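Local structure of chorismate synthase (Campylobacter jejuni, 1SQ1) at residues I245-G248 and I249-S252. The protein probably catalyses the anti-1,4-elimination of phosphate from 5-enolpyruvylshikimate-3-phosphate to give chorismate, using reduced FMN as cofactor. Sequence-based numbering, arbitrary orientation.
Sequences IGEG and INAS
Ala251 N donates to Gly248 O over 3.0 Å, with an N-H...O angle of 139°, and the N-H meets this carbonyl from above its plane, 59° out of it. The bond belongs to a tight coil that follows strand 240-245, an outermost strand, within this chain, of a five-stranded antiparallel sheet: a type II' beta turn from Ile245 to Gly248 runs straight into residues 249-252, whose backbone is coiled like a helix. Glycine suits both Gly246 and Gly248, because each has a positive phi that a side chain would make costly; Gly246 takes the second place of the turn, where the positive phi of type II' geometry is most easily taken by glycine. One step earlier Asn250 N reaches Glu247 O at 3.2 Å in a weak bond, and one step later Ser252 N binds Ile249 O at 3.0 Å, so three turns of the same span follow one another.

The backbone brings Glu247 CB to 3.4 Å from Ala251 CB. The small alanine fits here, since its CB also lies 3.4 Å from Gly248 O. With CG beside the backbone N and a bend at chi2 (-52°), the Glu247 carboxylate is carried alongside the Asn250 side chain, both pointing the same way, and its OE2 is hydrogen-bonded to His272 ND1, which helps to hold the carboxylate in place. Glu244 OE2 accepts from Ile249 N, tying the coil back to the strand. The Ile249 side chain starts away from the turn and packs on Ile249 of the second subunit, a fitting task for a branched hydrocarbon at this subunit interface. On the Ser252 side, OG also approaches Ile249 O, but so closely in the model that this bond is doubtful, and the surer donor to that carbonyl is Ser252 N.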
ATOM      1  N   ILE A 245     -14.623 -15.345 -16.333  1.00 50.09           N
ATOM      2  CA  ILE A 245     -15.294 -14.085 -16.568  1.00 49.70           C
ATOM      3  C   ILE A 245     -15.889 -14.129 -17.959  1.00 51.01           C
ATOM      4  O   ILE A 245     -15.173 -14.106 -18.964  1.00 52.66           O
ATOM      5  CB  ILE A 245     -14.330 -12.893 -16.440  1.00 49.52           C
ATOM      6  CG1 ILE A 245     -13.841 -12.787 -14.988  1.00 48.08           C
ATOM      7  CG2 ILE A 245     -15.031 -11.615 -16.867  1.00 48.62           C
ATOM      8  CD1 ILE A 245     -12.913 -11.649 -14.731  1.00 45.24           C
ATOM      9  N   GLY A 246     -17.210 -14.226 -18.009  1.00 51.02           N
ATOM     10  CA  GLY A 246     -17.887 -14.274 -19.284  1.00 52.20           C
ATOM     11  C   GLY A 246     -17.638 -15.592 -19.976  1.00 53.67           C
ATOM     12  O   GLY A 246     -17.643 -16.633 -19.323  1.00 54.37           O
ATOM     13  N   GLU A 247     -17.416 -15.556 -21.290  1.00 54.23           N
ATOM     14  CA  GLU A 247     -17.173 -16.784 -22.039  1.00 56.03           C
ATOM     15  C   GLU A 247     -16.180 -17.716 -21.348  1.00 55.78           C
ATOM     16  O   GLU A 247     -16.208 -18.924 -21.569  1.00 56.37           O
ATOM     17  CB  GLU A 247     -16.673 -16.478 -23.457  1.00 57.36           C
ATOM     18  CG  GLU A 247     -17.765 -16.107 -24.449  1.00 61.13           C
ATOM     19  CD  GLU A 247     -18.914 -17.115 -24.499  1.00 64.18           C
ATOM     20  OE1 GLU A 247     -18.681 -18.305 -24.826  1.00 64.68           O
ATOM     21  OE2 GLU A 247     -20.061 -16.705 -24.208  1.00 65.53           O
ATOM     22  N   GLY A 248     -15.299 -17.154 -20.526  1.00 55.95           N
ATOM     23  CA  GLY A 248     -14.316 -17.960 -19.820  1.00 55.89           C
ATOM     24  C   GLY A 248     -13.395 -18.840 -20.660  1.00 55.42           C
ATOM     25  O   GLY A 248     -12.834 -18.420 -21.675  1.00 52.04           O
ATOM     26  N   ILE A 249     -13.228 -20.080 -20.222  1.00 56.73           N
ATOM     27  CA  ILE A 249     -12.368 -21.018 -20.931  1.00 58.58           C
ATOM     28  C   ILE A 249     -12.812 -21.153 -22.381  1.00 59.66           C
ATOM     29  O   ILE A 249     -11.986 -21.299 -23.279  1.00 59.72           O
ATOM     30  CB  ILE A 249     -12.393 -22.402 -20.253  1.00 58.16           C
ATOM     31  CG1 ILE A 249     -11.806 -22.293 -18.846  1.00 57.90           C
ATOM     32  CG2 ILE A 249     -11.602 -23.404 -21.067  1.00 57.12           C
ATOM     33  CD1 ILE A 249     -11.874 -23.574 -18.067  1.00 56.61           C
ATOM     34  N   ASN A 250     -14.125 -21.095 -22.599  1.00 60.27           N
ATOM     35  CA  ASN A 250     -14.698 -21.226 -23.932  1.00 60.15           C
ATOM     36  C   ASN A 250     -14.267 -20.119 -24.887  1.00 59.81           C
ATOM     37  O   ASN A 250     -14.179 -20.324 -26.099  1.00 58.23           O
ATOM     38  CB  ASN A 250     -16.226 -21.266 -23.852  1.00 60.31           C
ATOM     39  CG  ASN A 250     -16.869 -21.507 -25.208  1.00 60.91           C
ATOM     40  OD1 ASN A 250     -17.550 -20.633 -25.743  1.00 61.64           O
ATOM     41  ND2 ASN A 250     -16.645 -22.694 -25.775  1.00 57.14           N
ATOM     42  N   ALA A 251     -14.001 -18.939 -24.355  1.00 60.08           N
ATOM     43  CA  ALA A 251     -13.585 -17.869 -25.232  1.00 60.06           C
ATOM     44  C   ALA A 251     -12.280 -18.267 -25.898  1.00 60.14           C
ATOM     45  O   ALA A 251     -11.956 -17.758 -26.958  1.00 62.79           O
ATOM     46  CB  ALA A 251     -13.402 -16.568 -24.453  1.00 57.12           C
ATOM     47  N   SER A 252     -11.534 -19.188 -25.298  1.00 60.51           N
ATOM     48  CA  SER A 252     -10.252 -19.575 -25.881  1.00 62.23           C
ATOM     49  C   SER A 252     -10.403 -20.388 -27.165  1.00 63.86           C
ATOM     50  O   SER A 252      -9.513 -20.394 -28.022  1.00 63.98           O
ATOM     51  CB  SER A 252      -9.427 -20.362 -24.865  1.00 61.82           C
ATOM     52  OG  SER A 252     -10.001 -21.626 -24.608  1.00 62.69           O
TER